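Local coordinates for minor structural protein 4 (Lactococcus phage Tuc2009, PDB 5E7T), which probably serves as a baseplate upper protein, a structural subunit of the phage baseplate that assembles with further copies of itself and with another minor structural protein, at residues G3-I8 / K58-L63. Sequence-based numbering, arbitrary orientation.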
loop_
_atom_site.group_PDB
_atom_site.type_symbol
_atom_site.label_atom_id
_atom_site.label_comp_id
_atom_site.label_asym_id
_atom_site.label_seq_id
_atom_site.Cartn_x
_atom_site.Cartn_y
_atom_site.Cartn_z
ATOM N N GLY A 3 37.256 -26.968 5.745
ATOM C CA GLY A 3 35.985 -27.583 6.059
ATOM C C GLY A 3 35.425 -28.322 4.870
ATOM O O GLY A 3 36.153 -28.816 3.999
ATOM N N PHE A 4 34.109 -28.396 4.865
ATOM C CA PHE A 4 33.264 -29.024 3.877
ATOM C C PHE A 4 32.650 -27.837 3.187
ATOM O O PHE A 4 32.114 -26.954 3.852
ATOM C CB PHE A 4 32.214 -29.898 4.606
ATOM C CG PHE A 4 31.008 -30.360 3.834
ATOM C CD1 PHE A 4 31.148 -31.107 2.672
ATOM C CD2 PHE A 4 29.729 -30.122 4.312
ATOM C CE1 PHE A 4 30.026 -31.544 1.962
ATOM C CE2 PHE A 4 28.607 -30.574 3.610
ATOM C CZ PHE A 4 28.763 -31.279 2.439
ATOM N N ASN A 5 32.829 -27.744 1.876
ATOM C CA ASN A 5 32.384 -26.593 1.121
ATOM C C ASN A 5 31.375 -26.955 0.071
ATOM O O ASN A 5 31.637 -27.829 -0.768
ATOM C CB ASN A 5 33.590 -25.923 0.480
ATOM C CG ASN A 5 34.485 -25.237 1.477
ATOM O OD1 ASN A 5 34.247 -24.096 1.859
ATOM N ND2 ASN A 5 35.533 -25.909 1.929
ATOM N N VAL A 6 30.218 -26.266 0.104
ATOM C CA VAL A 6 29.173 -26.444 -0.905
ATOM C C VAL A 6 29.089 -25.164 -1.726
ATOM O O VAL A 6 28.895 -24.088 -1.160
ATOM C CB VAL A 6 27.791 -26.895 -0.348
ATOM C CG1 VAL A 6 26.739 -26.925 -1.452
ATOM C CG2 VAL A 6 27.887 -28.256 0.321
ATOM N N VAL A 7 29.245 -25.287 -3.046
ATOM C CA VAL A 7 29.190 -24.177 -3.992
ATOM C C VAL A 7 27.771 -23.980 -4.527
ATOM O O VAL A 7 27.162 -24.928 -5.024
ATOM C CB VAL A 7 30.184 -24.385 -5.154
ATOM C CG1 VAL A 7 30.028 -23.294 -6.200
ATOM C CG2 VAL A 7 31.618 -24.424 -4.646
ATOM N N ILE A 8 27.268 -22.741 -4.471
ATOM C CA ILE A 8 25.960 -22.372 -4.999
ATOM C C ILE A 8 26.159 -21.263 -6.007
ATOM O O ILE A 8 26.561 -20.151 -5.645
ATOM C CB ILE A 8 24.927 -21.997 -3.913
ATOM C CG1 ILE A 8 24.638 -23.185 -3.004
ATOM C CG2 ILE A 8 23.638 -21.499 -4.563
ATOM C CD1 ILE A 8 24.053 -22.807 -1.725
ATOM N N LYS A 58 28.930 -16.935 -7.721
ATOM C CA LYS A 58 29.258 -18.150 -6.953
ATOM C C LYS A 58 29.439 -17.892 -5.455
ATOM O O LYS A 58 30.415 -17.237 -5.037
ATOM C CB LYS A 58 30.532 -18.845 -7.489
ATOM C CG LYS A 58 30.501 -19.269 -8.931
ATOM C CD LYS A 58 31.765 -19.996 -9.350
ATOM C CE LYS A 58 31.786 -21.431 -8.906
ATOM N NZ LYS A 58 33.037 -22.119 -9.312
ATOM N N ILE A 59 28.523 -18.480 -4.644
ATOM C CA ILE A 59 28.505 -18.465 -3.158
ATOM C C ILE A 59 29.234 -19.729 -2.721
ATOM O O ILE A 59 28.986 -20.793 -3.282
ATOM C CB ILE A 59 27.046 -18.484 -2.570
ATOM C CG1 ILE A 59 26.136 -17.396 -3.193
ATOM C CG2 ILE A 59 27.047 -18.416 -1.027
ATOM C CD1 ILE A 59 24.679 -17.426 -2.748
ATOM N N ASN A 60 30.113 -19.630 -1.730
ATOM C CA ASN A 60 30.794 -20.803 -1.207
ATOM C C ASN A 60 30.343 -20.909 0.228
ATOM O O ASN A 60 30.634 -20.017 1.049
ATOM C CB ASN A 60 32.303 -20.686 -1.326
ATOM C CG ASN A 60 33.036 -21.725 -0.530
ATOM O OD1 ASN A 60 33.237 -21.593 0.677
ATOM N ND2 ASN A 60 33.451 -22.781 -1.179
ATOM N N VAL A 61 29.594 -21.989 0.521
ATOM C CA VAL A 61 29.037 -22.250 1.837
ATOM C C VAL A 61 29.976 -23.186 2.590
ATOM O O VAL A 61 30.021 -24.377 2.295
ATOM C CB VAL A 61 27.600 -22.807 1.721
ATOM C CG1 VAL A 61 26.946 -22.915 3.090
ATOM C CG2 VAL A 61 26.747 -21.961 0.782
ATOM N N GLU A 62 30.773 -22.632 3.512
ATOM C CA GLU A 62 31.702 -23.417 4.325
ATOM C C GLU A 62 31.038 -23.836 5.606
ATOM O O GLU A 62 30.662 -22.997 6.448
ATOM C CB GLU A 62 32.994 -22.661 4.632
ATOM C CG GLU A 62 33.986 -23.497 5.417
ATOM C CD GLU A 62 35.355 -22.881 5.595
ATOM O OE1 GLU A 62 36.108 -22.796 4.598
ATOM O OE2 GLU A 62 35.690 -22.514 6.743
ATOM N N LEU A 63 30.924 -25.154 5.760
ATOM C CA LEU A 63 30.337 -25.807 6.922
ATOM C C LEU A 63 31.418 -26.562 7.693
ATOM O O LEU A 63 32.401 -27.001 7.081
ATOM C CB LEU A 63 29.268 -26.804 6.453
ATOM C CG LEU A 63 28.048 -26.202 5.808
ATOM C CD1 LEU A 63 27.418 -27.186 4.872
ATOM C CD2 LEU A 63 27.069 -25.614 6.862
#
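Phe4, Val6 and Ile8 pair with Leu63, Val61 and Ile59 as the hydrogen-bonded positions of an antiparallel ladder, strands 4-8 and 58-63 running 157° apart with their axes approaching to 4.6 Å. The pairing belongs to the antiparallel beta-sheet of the immunoglobulin-like domain, in which strand 58-63 lies between strands 4-10 and 45-55. Each of the three pairs exchanges two backbone bonds; that from Ile8 N to Ile59 O, at 2.9 Å, is nearly straight.

The six residues of these pairs turn their side chains to one buried, apolar face. Branched Val and Ile suit extended backbone and fill this face against Val18 of strand 17-24 and Phe91 of strand 87-94. Ile8 has CG1 beside its backbone N (chi1 -63°), and from there CD1 reaches diagonally to CG2 of Val61, 3.8 Å away. At the other end Phe4 and Leu63 point the same way, with Leu63 CD1 lying obliquely 3.8 Å from Phe4 CD2.

The other face, with Asn5, Val7, Asn60 and Glu62, is more polar. The amides of Asn5 and Asn60 lie close to each other across the strands, their planes 37° apart, while Glu62 runs alongside Asn5 and its carboxylate OE1 accepts a hydrogen bond from Ser2 OG. Lys58 suits the partly exposed start of its strand, since its long chain can be apolar along its length and charged at its end: NZ bonds to Tyr102 OH and forms a salt bridge with Asp273 of a Minor structural protein 5 chain, while its CE rests 3.7 Å from CG1 of Val7.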